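Local coordinates for protein prenylcyclase (Actinoplanes teichomyceticus, PDB 6IJ1) that probably acts on a prenyl substrate as a prenylcyclase related to terpene cyclases, at residues G64-Q75 with L100-W111; A227-A235 with Q267-R277. One frame throughout, in Å; residues are numbered along the deposited sequence.

Contact 1. Residues G64-Q75 with L100-W111; sequences GRAAMDLLVPEQ and LAELLGRSGEPW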
loop_
_atom_site.group_PDB
_atom_site.type_symbol
_atom_site.label_atom_id
_atom_site.label_comp_id
_atom_site.label_asym_id
_atom_site.label_seq_id
_atom_site.Cartn_x
_atom_site.Cartn_y
_atom_site.Cartn_z
ATOM N N GLY A 64 -15.888 1.502 7.726
ATOM C CA GLY A 64 -14.534 2.033 7.917
ATOM C C GLY A 64 -14.342 2.657 9.290
ATOM O O GLY A 64 -13.305 2.473 9.940
ATOM N N ARG A 65 -15.385 3.362 9.786
ATOM C CA ARG A 65 -15.294 3.929 11.143
ATOM C C ARG A 65 -15.309 2.849 12.218
ATOM O O ARG A 65 -14.568 2.931 13.218
ATOM C CB ARG A 65 -16.441 4.934 11.354
ATOM C CG ARG A 65 -16.263 6.182 10.571
ATOM C CD ARG A 65 -17.541 7.045 10.506
ATOM N NE ARG A 65 -17.219 8.316 9.854
ATOM C CZ ARG A 65 -16.942 8.496 8.553
ATOM N NH1 ARG A 65 -16.942 7.476 7.694
ATOM N NH2 ARG A 65 -16.642 9.720 8.102
ATOM N N ALA A 66 -16.101 1.772 12.007
ATOM C CA ALA A 66 -16.076 0.647 12.930
ATOM C C ALA A 66 -14.677 0.026 13.001
ATOM O O ALA A 66 -14.192 -0.352 14.068
ATOM C CB ALA A 66 -17.138 -0.365 12.494
ATOM N N ALA A 67 -14.000 -0.076 11.850
ATOM C CA ALA A 67 -12.647 -0.616 11.821
ATOM C C ALA A 67 -11.656 0.265 12.566
ATOM O O ALA A 67 -10.755 -0.241 13.247
ATOM C CB ALA A 67 -12.203 -0.771 10.351
ATOM N N MET A 68 -11.769 1.597 12.415
ATOM C CA MET A 68 -10.912 2.475 13.196
ATOM C C MET A 68 -11.091 2.221 14.690
ATOM O O MET A 68 -10.103 2.104 15.418
ATOM C CB MET A 68 -11.223 3.937 12.864
ATOM C CG MET A 68 -10.365 4.909 13.652
ATOM S SD MET A 68 -8.748 5.333 12.943
ATOM C CE MET A 68 -7.675 4.187 13.704
ATOM N N ASP A 69 -12.359 2.082 15.134
ATOM C CA ASP A 69 -12.588 1.771 16.552
ATOM C C ASP A 69 -11.959 0.456 16.969
ATOM O O ASP A 69 -11.454 0.344 18.084
ATOM C CB ASP A 69 -14.080 1.698 16.856
ATOM C CG ASP A 69 -14.743 3.021 16.800
ATOM O OD1 ASP A 69 -14.028 4.017 17.046
ATOM O OD2 ASP A 69 -15.962 3.052 16.503
ATOM N N LEU A 70 -11.961 -0.563 16.076
ATOM C CA LEU A 70 -11.318 -1.835 16.399
ATOM C C LEU A 70 -9.801 -1.727 16.475
ATOM O O LEU A 70 -9.147 -2.462 17.229
ATOM C CB LEU A 70 -11.660 -2.895 15.329
ATOM C CG LEU A 70 -13.092 -3.358 15.146
ATOM C CD1 LEU A 70 -13.122 -4.233 13.937
ATOM C CD2 LEU A 70 -13.594 -4.148 16.376
ATOM N N LEU A 71 -9.209 -0.849 15.649
ATOM C CA LEU A 71 -7.774 -0.799 15.571
ATOM C C LEU A 71 -7.144 -0.081 16.752
ATOM O O LEU A 71 -6.007 -0.362 17.106
ATOM C CB LEU A 71 -7.377 -0.095 14.275
ATOM C CG LEU A 71 -7.546 -0.965 13.009
ATOM C CD1 LEU A 71 -7.566 -0.026 11.837
ATOM C CD2 LEU A 71 -6.352 -1.995 12.949
ATOM N N VAL A 72 -7.812 0.942 17.294
ATOM C CA VAL A 72 -7.158 1.728 18.349
ATOM C C VAL A 72 -6.684 0.849 19.502
ATOM O O VAL A 72 -5.499 0.951 19.888
ATOM C CB VAL A 72 -8.084 2.866 18.810
ATOM C CG1 VAL A 72 -7.504 3.551 20.072
ATOM C CG2 VAL A 72 -8.249 3.925 17.706
ATOM N N PRO A 73 -7.508 -0.033 20.095
ATOM C CA PRO A 73 -7.001 -0.858 21.211
ATOM C C PRO A 73 -5.951 -1.875 20.833
ATOM O O PRO A 73 -5.302 -2.460 21.734
ATOM C CB PRO A 73 -8.256 -1.542 21.736
ATOM C CG PRO A 73 -9.289 -1.388 20.732
ATOM C CD PRO A 73 -8.950 -0.204 19.895
ATOM N N GLU A 74 -5.769 -2.161 19.552
ATOM C CA GLU A 74 -4.719 -3.086 19.130
ATOM C C GLU A 74 -3.331 -2.469 19.060
ATOM O O GLU A 74 -2.342 -3.180 18.850
ATOM C CB GLU A 74 -5.052 -3.674 17.757
ATOM C CG GLU A 74 -6.362 -4.380 17.708
ATOM C CD GLU A 74 -6.411 -5.533 18.688
ATOM O OE1 GLU A 74 -5.369 -6.207 18.839
ATOM O OE2 GLU A 74 -7.459 -5.725 19.327
ATOM N N GLN A 75 -3.201 -1.155 19.295
ATOM C CA GLN A 75 -1.877 -0.546 19.293
ATOM C C GLN A 75 -0.974 -1.189 20.356
ATOM O O GLN A 75 -1.398 -1.386 21.506
ATOM C CB GLN A 75 -2.026 0.971 19.576
ATOM C CG GLN A 75 -0.727 1.781 19.357
ATOM C CD GLN A 75 -0.973 3.265 19.627
ATOM O OE1 GLN A 75 -1.866 3.614 20.400
ATOM N NE2 GLN A 75 -0.190 4.123 18.978
ATOM N N LEU A 100 -5.739 6.105 8.241
ATOM C CA LEU A 100 -7.167 5.989 8.487
ATOM C C LEU A 100 -7.617 7.063 9.480
ATOM O O LEU A 100 -8.660 7.706 9.255
ATOM C CB LEU A 100 -7.486 4.584 9.007
ATOM C CG LEU A 100 -8.970 4.331 9.285
ATOM C CD1 LEU A 100 -9.886 4.495 8.074
ATOM C CD2 LEU A 100 -9.033 2.914 9.865
ATOM N N ALA A 101 -6.810 7.258 10.534
ATOM C CA ALA A 101 -7.131 8.324 11.488
ATOM C C ALA A 101 -7.154 9.689 10.833
ATOM O O ALA A 101 -8.064 10.486 11.110
ATOM C CB ALA A 101 -6.125 8.280 12.635
ATOM N N GLU A 102 -6.190 9.993 9.960
ATOM C CA GLU A 102 -6.213 11.308 9.278
ATOM C C GLU A 102 -7.430 11.406 8.398
ATOM O O GLU A 102 -8.077 12.457 8.333
ATOM C CB GLU A 102 -4.908 11.512 8.477
ATOM C CG GLU A 102 -3.726 11.702 9.408
ATOM C CD GLU A 102 -2.488 12.362 8.767
ATOM O OE1 GLU A 102 -2.474 12.523 7.515
ATOM O OE2 GLU A 102 -1.528 12.701 9.501
ATOM N N LEU A 103 -7.764 10.331 7.670
ATOM C CA LEU A 103 -8.939 10.413 6.790
ATOM C C LEU A 103 -10.214 10.673 7.589
ATOM O O LEU A 103 -11.133 11.314 7.075
ATOM C CB LEU A 103 -9.085 9.116 5.972
ATOM C CG LEU A 103 -7.998 8.894 4.933
ATOM C CD1 LEU A 103 -8.101 7.472 4.429
ATOM C CD2 LEU A 103 -8.264 9.795 3.750
ATOM N N LEU A 104 -10.265 10.209 8.835
ATOM C CA LEU A 104 -11.435 10.329 9.697
ATOM C C LEU A 104 -11.382 11.553 10.610
ATOM O O LEU A 104 -12.313 11.763 11.386
ATOM C CB LEU A 104 -11.572 9.065 10.557
ATOM C CG LEU A 104 -12.023 7.862 9.700
ATOM C CD1 LEU A 104 -12.091 6.593 10.544
ATOM C CD2 LEU A 104 -13.415 8.108 9.045
ATOM N N GLY A 105 -10.334 12.343 10.567
ATOM C CA GLY A 105 -10.205 13.515 11.435
ATOM C C GLY A 105 -9.870 13.192 12.862
ATOM O O GLY A 105 -10.118 14.023 13.752
ATOM N N ARG A 106 -9.350 11.991 13.123
ATOM C CA ARG A 106 -9.132 11.512 14.481
ATOM C C ARG A 106 -7.668 11.475 14.864
ATOM O O ARG A 106 -7.314 11.006 15.959
ATOM C CB ARG A 106 -9.730 10.111 14.637
ATOM C CG ARG A 106 -11.231 10.106 14.574
ATOM C CD ARG A 106 -11.747 8.719 14.951
ATOM N NE ARG A 106 -11.324 8.311 16.287
ATOM C CZ ARG A 106 -11.639 7.146 16.854
ATOM N NH1 ARG A 106 -12.400 6.279 16.180
ATOM N NH2 ARG A 106 -11.192 6.849 18.068
ATOM N N SER A 107 -6.771 11.982 14.002
ATOM C CA SER A 107 -5.341 11.836 14.245
ATOM C C SER A 107 -4.774 12.789 15.287
ATOM O O SER A 107 -3.599 12.640 15.620
ATOM C CB SER A 107 -4.543 11.985 12.933
ATOM O OG SER A 107 -4.626 13.340 12.502
ATOM N N GLY A 108 -5.615 13.686 15.859
ATOM C CA GLY A 108 -5.165 14.442 17.022
ATOM C C GLY A 108 -5.385 13.691 18.337
ATOM O O GLY A 108 -4.832 14.125 19.373
ATOM N N GLU A 109 -6.083 12.553 18.315
ATOM C CA GLU A 109 -6.262 11.886 19.621
ATOM C C GLU A 109 -4.921 11.438 20.203
ATOM O O GLU A 109 -3.959 11.166 19.467
ATOM C CB GLU A 109 -7.155 10.677 19.428
ATOM C CG GLU A 109 -8.541 11.107 19.055
ATOM C CD GLU A 109 -9.559 10.045 18.649
ATOM O OE1 GLU A 109 -9.311 8.834 18.904
ATOM O OE2 GLU A 109 -10.589 10.434 18.052
ATOM N N PRO A 110 -4.773 11.352 21.545
ATOM C CA PRO A 110 -3.429 11.150 22.093
ATOM C C PRO A 110 -2.776 9.812 21.763
ATOM O O PRO A 110 -1.553 9.781 21.776
ATOM C CB PRO A 110 -3.646 11.254 23.635
ATOM C CG PRO A 110 -4.775 12.226 23.735
ATOM C CD PRO A 110 -5.703 11.906 22.576
ATOM N N TRP A 111 -3.552 8.766 21.439
ATOM C CA TRP A 111 -2.899 7.516 21.038
ATOM C C TRP A 111 -2.099 7.692 19.751
ATOM O O TRP A 111 -1.191 6.899 19.493
ATOM C CB TRP A 111 -3.936 6.404 20.876
ATOM C CG TRP A 111 -5.021 6.715 19.868
ATOM C CD1 TRP A 111 -6.288 7.202 20.104
ATOM C CD2 TRP A 111 -4.903 6.550 18.435
ATOM N NE1 TRP A 111 -6.961 7.361 18.878
ATOM C CE2 TRP A 111 -6.128 6.950 17.857
ATOM C CE3 TRP A 111 -3.863 6.067 17.600
ATOM C CZ2 TRP A 111 -6.332 6.917 16.410
ATOM C CZ3 TRP A 111 -4.060 6.020 16.200
ATOM C CH2 TRP A 111 -5.283 6.458 15.641
HETATM O O HOH W 1 -14.085 6.259 13.877
HETATM O O HOH W 2 -12.085 4.586 19.534
#
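Met-68 is the central apolar residue between helix 58-71 and the end of helix 91-104, whose short segments here cross at -130°. Its CG lies anti to the backbone N (chi1 180°), and bends at chi2 and chi3 then turn the thioether in among residues 100-111. CB rests on Leu-104 CD1 at 3.6 Å, SD lies against Ala-101, 3.6 Å from its backbone N, and the methyl CE meets Trp-111 CH2 at 3.8 Å. Leu-71 CD1 also touches Leu-100 CD2. Nearly one turn earlier in the helix, the extended Arg-65 lays its guanidinium over Leu-104 CD2, which sits above the centre of one face, while its NH1 bonds to Gly-61 O.

Val-72 straddles one face of the Trp-111 indole: CG1 makes a CH-pi contact 3.9 Å from the centroid of the five-membered ring, while CG2 lies towards the benzene half, nearest CE2.

Polar contacts border this apolar patch at Asp-69 and at Gln-75. Arg-106 NH1 donates to Asp-69 OD1 at 2.9 Å, nearly in the guanidinium plane, and two waters also meet that plane. Its NE and NH2 grip Glu-109 side-on, and Glu-109 OE1 accepts a further bond from Trp-111 NE1 (2.8 Å). Gln-75 NE2 donates to Trp-111 O at 3.0 Å and also to Gly-79 O; Gln-75 and nearby Trp-81 fit the QW motif of terpene cyclases.

Arg-106, placed between two carboxylates, thus ties helix 58-71 to the turn after helix 91-104 and, through Glu-109, probably helps to hold the indole whose face receives Val-72.

Contact 2. Residues A227-A235 with Q267-R277; sequences AGRIGADGA and QIRAAAGWLTR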
loop_
_atom_site.group_PDB
_atom_site.type_symbol
_atom_site.label_atom_id
_atom_site.label_comp_id
_atom_site.label_asym_id
_atom_site.label_seq_id
_atom_site.Cartn_x
_atom_site.Cartn_y
_atom_site.Cartn_z
ATOM N N ALA A 227 1.472 7.004 -17.612
ATOM C CA ALA A 227 0.599 6.992 -18.772
ATOM C C ALA A 227 1.146 6.077 -19.850
ATOM O O ALA A 227 0.369 5.424 -20.565
ATOM C CB ALA A 227 0.439 8.435 -19.306
ATOM N N GLY A 228 2.472 5.976 -19.966
ATOM C CA GLY A 228 3.089 5.098 -20.948
ATOM C C GLY A 228 2.947 3.624 -20.636
ATOM O O GLY A 228 3.205 2.795 -21.528
ATOM N N ARG A 229 2.607 3.282 -19.377
ATOM C CA ARG A 229 2.424 1.883 -18.947
ATOM C C ARG A 229 1.067 1.345 -19.348
ATOM O O ARG A 229 0.878 0.119 -19.375
ATOM C CB ARG A 229 2.565 1.769 -17.410
ATOM C CG ARG A 229 3.899 2.264 -16.767
ATOM C CD ARG A 229 5.008 1.309 -16.989
ATOM N NE ARG A 229 4.757 0.102 -16.197
ATOM C CZ ARG A 229 4.743 -1.162 -16.688
ATOM N NH1 ARG A 229 5.059 -1.420 -17.967
ATOM N NH2 ARG A 229 4.475 -2.203 -15.891
ATOM N N ILE A 230 0.105 2.233 -19.550
ATOM C CA ILE A 230 -1.284 1.882 -19.844
ATOM C C ILE A 230 -1.419 1.621 -21.343
ATOM O O ILE A 230 -1.127 2.480 -22.182
ATOM C CB ILE A 230 -2.232 2.991 -19.348
ATOM C CG1 ILE A 230 -2.183 3.041 -17.804
ATOM C CG2 ILE A 230 -3.596 2.756 -19.799
ATOM C CD1 ILE A 230 -2.766 4.346 -17.199
ATOM N N GLY A 231 -1.843 0.409 -21.690
ATOM C CA GLY A 231 -1.949 0.032 -23.095
ATOM C C GLY A 231 -3.230 0.544 -23.719
ATOM O O GLY A 231 -4.100 1.164 -23.115
ATOM N N ALA A 232 -3.351 0.255 -25.031
ATOM C CA ALA A 232 -4.487 0.792 -25.782
ATOM C C ALA A 232 -5.821 0.255 -25.282
ATOM O O ALA A 232 -6.838 0.913 -25.469
ATOM C CB ALA A 232 -4.301 0.469 -27.283
ATOM N N ASP A 233 -5.843 -0.948 -24.649
ATOM C CA ASP A 233 -7.056 -1.467 -24.029
ATOM C C ASP A 233 -7.237 -1.014 -22.585
ATOM O O ASP A 233 -8.267 -1.340 -21.946
ATOM C CB ASP A 233 -7.071 -2.991 -24.065
ATOM C CG ASP A 233 -5.897 -3.603 -23.320
ATOM O OD1 ASP A 233 -4.987 -2.892 -22.827
ATOM O OD2 ASP A 233 -5.852 -4.873 -23.273
ATOM N N GLY A 234 -6.351 -0.117 -22.100
ATOM C CA GLY A 234 -6.458 0.364 -20.744
ATOM C C GLY A 234 -5.646 -0.416 -19.729
ATOM O O GLY A 234 -5.630 0.014 -18.570
ATOM N N ALA A 235 -5.108 -1.575 -20.082
ATOM C CA ALA A 235 -4.500 -2.459 -19.074
ATOM C C ALA A 235 -3.018 -2.187 -18.933
ATOM O O ALA A 235 -2.319 -1.846 -19.908
ATOM C CB ALA A 235 -4.657 -3.944 -19.454
ATOM N N GLN A 267 -5.795 8.083 -21.011
ATOM C CA GLN A 267 -5.268 6.881 -20.321
ATOM C C GLN A 267 -6.112 6.569 -19.080
ATOM O O GLN A 267 -6.364 5.400 -18.813
ATOM C CB GLN A 267 -3.793 7.105 -20.003
ATOM C CG GLN A 267 -2.901 7.091 -21.234
ATOM C CD GLN A 267 -2.741 8.436 -21.897
ATOM O OE1 GLN A 267 -3.437 9.393 -21.603
ATOM N NE2 GLN A 267 -1.790 8.506 -22.804
ATOM N N ILE A 268 -6.521 7.597 -18.350
ATOM C CA ILE A 268 -7.340 7.371 -17.132
ATOM C C ILE A 268 -8.686 6.775 -17.556
ATOM O O ILE A 268 -9.107 5.813 -16.940
ATOM C CB ILE A 268 -7.484 8.676 -16.330
ATOM C CG1 ILE A 268 -6.156 9.071 -15.684
ATOM C CG2 ILE A 268 -8.594 8.567 -15.301
ATOM C CD1 ILE A 268 -6.161 10.466 -15.114
ATOM N N ARG A 269 -9.324 7.327 -18.586
ATOM C CA ARG A 269 -10.637 6.775 -19.014
ATOM C C ARG A 269 -10.453 5.336 -19.518
ATOM O O ARG A 269 -11.301 4.494 -19.220
ATOM C CB ARG A 269 -11.309 7.704 -20.029
ATOM C CG ARG A 269 -11.905 8.955 -19.402
ATOM C CD ARG A 269 -12.663 9.869 -20.349
ATOM N NE ARG A 269 -11.813 10.646 -21.234
ATOM C CZ ARG A 269 -11.558 10.280 -22.469
ATOM N NH1 ARG A 269 -12.154 9.205 -22.945
ATOM N NH2 ARG A 269 -10.723 10.974 -23.216
ATOM N N ALA A 270 -9.373 5.079 -20.252
ATOM C CA ALA A 270 -9.128 3.722 -20.787
ATOM C C ALA A 270 -8.888 2.732 -19.642
ATOM O O ALA A 270 -9.453 1.635 -19.688
ATOM C CB ALA A 270 -7.980 3.743 -21.761
ATOM N N ALA A 271 -8.073 3.119 -18.661
ATOM C CA ALA A 271 -7.771 2.217 -17.529
ATOM C C ALA A 271 -9.036 1.976 -16.711
ATOM O O ALA A 271 -9.262 0.855 -16.295
ATOM C CB ALA A 271 -6.658 2.794 -16.690
ATOM N N ALA A 272 -9.844 3.014 -16.512
ATOM C CA ALA A 272 -11.098 2.840 -15.745
ATOM C C ALA A 272 -12.025 1.876 -16.495
ATOM O O ALA A 272 -12.680 1.077 -15.843
ATOM C CB ALA A 272 -11.762 4.171 -15.497
ATOM N N GLY A 273 -12.079 1.993 -17.821
ATOM C CA GLY A 273 -12.918 1.095 -18.633
ATOM C C GLY A 273 -12.424 -0.335 -18.542
ATOM O O GLY A 273 -13.249 -1.233 -18.421
ATOM N N TRP A 274 -11.112 -0.533 -18.641
ATOM C CA TRP A 274 -10.567 -1.889 -18.493
ATOM C C TRP A 274 -10.938 -2.469 -17.127
ATOM O O TRP A 274 -11.429 -3.610 -17.016
ATOM C CB TRP A 274 -9.046 -1.920 -18.718
ATOM C CG TRP A 274 -8.476 -3.333 -18.779
ATOM C CD1 TRP A 274 -8.270 -4.067 -19.905
ATOM C CD2 TRP A 274 -8.123 -4.173 -17.659
ATOM N NE1 TRP A 274 -7.759 -5.322 -19.556
ATOM C CE2 TRP A 274 -7.691 -5.390 -18.184
ATOM C CE3 TRP A 274 -8.144 -3.998 -16.263
ATOM C CZ2 TRP A 274 -7.263 -6.445 -17.364
ATOM C CZ3 TRP A 274 -7.676 -5.044 -15.448
ATOM C CH2 TRP A 274 -7.283 -6.249 -16.000
ATOM N N LEU A 275 -10.734 -1.698 -16.044
ATOM C CA LEU A 275 -11.132 -2.181 -14.722
ATOM C C LEU A 275 -12.613 -2.497 -14.655
ATOM O O LEU A 275 -12.992 -3.534 -14.090
ATOM C CB LEU A 275 -10.741 -1.149 -13.619
ATOM C CG LEU A 275 -9.240 -1.032 -13.475
ATOM C CD1 LEU A 275 -8.861 0.288 -12.724
ATOM C CD2 LEU A 275 -8.640 -2.237 -12.781
ATOM N N THR A 276 -13.474 -1.618 -15.226
ATOM C CA THR A 276 -14.898 -1.915 -15.188
ATOM C C THR A 276 -15.248 -3.198 -15.944
ATOM O O THR A 276 -16.029 -4.036 -15.436
ATOM C CB THR A 276 -15.639 -0.698 -15.752
ATOM O OG1 THR A 276 -15.351 0.423 -14.870
ATOM C CG2 THR A 276 -17.080 -0.941 -15.671
ATOM N N ARG A 277 -14.614 -3.424 -17.093
ATOM C CA ARG A 277 -14.923 -4.583 -17.918
ATOM C C ARG A 277 -14.416 -5.854 -17.260
ATOM O O ARG A 277 -14.945 -6.944 -17.539
ATOM C CB ARG A 277 -14.281 -4.473 -19.297
ATOM C CG ARG A 277 -14.949 -3.462 -20.194
ATOM C CD ARG A 277 -14.425 -3.588 -21.661
ATOM N NE ARG A 277 -12.975 -3.634 -21.829
ATOM C CZ ARG A 277 -12.198 -2.538 -21.875
ATOM N NH1 ARG A 277 -12.732 -1.345 -21.809
ATOM N NH2 ARG A 277 -10.897 -2.671 -22.065
HETATM O O HOH W 3 -10.756 0.789 -21.919
#
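Gly-234 lies directly against helix 265-278, its CA 3.9 Å from Ala-271 CA. Two CA-H...O contacts run in opposite senses across this close approach: Gly-234 CA points to Ala-270 O, and Ala-271 CA to Gly-234 O at 3.2 Å. Gly-234 O is buried here and has no conventional partner in the model. With positive phi (93°), Gly-234 closes the type I turn that starts at Gly-231; a side chain on it would collide with Ala-270 O and Trp-274 CB. Asp-233 OD1 accepts from Ala-235 N in an Asx turn, holding the loop in shape.

The segment 227-235 leads out of helix 216-229 and its loop crosses helix 265-278, consistent with the outer layer of the double ring of helices, the alpha-alpha barrel, of terpene cyclases. Helix 246-256 touches Ala-227, Ile-230 and Ala-271.

In Trp-274, chi1 of -171° carries the indole away from the backbone N and against the Ala-235 methyl, whose CB lies over one face in a CH-pi contact 3.5 Å from the centroid of the five-membered ring. Asp-233 O lies at the edge of the same indole, while the Asp-233 side chain runs alongside it. With Trp-274 replaced by alanine, the Ala-235 methyl would probably lose its aromatic surface and a gap would be likely to open beside the turn. His-278 stacks with this ring as well. Towards the start of the helix, Ile-230 CD1 touches Gln-267 CB and lies 4.2 Å from Ala-271 CB, and Ala-227 CB meets the bent chain of Gln-267 at CG.

At the other end Arg-277 NH2 donates to Asp-233 O at 3.0 Å, in both the guanidinium and the carbonyl plane, and a water bridges Arg-277 NH1, Asp-233 O and Ala-270 O.

The two contacts follow one another along the chain, contact 1 closing before contact 2 opens, and lie on opposite sides of the chain's centre. Their own centres are 34 Å apart and their nearest atoms about 19 Å, so neither touches the other. They share no helix: contact 1 joins 58-71 to the end of 91-104, contact 2 the exit of 216-229 to 265-278. A common feature links them, since Leu-71 O and Leu-275 O each accept from a tryptophan NE1, Trp-81 and Trp-285 respectively, from the loop that follows the helix. This is consistent with QW-type repeats joining neighbouring helices at separate points around the barrel.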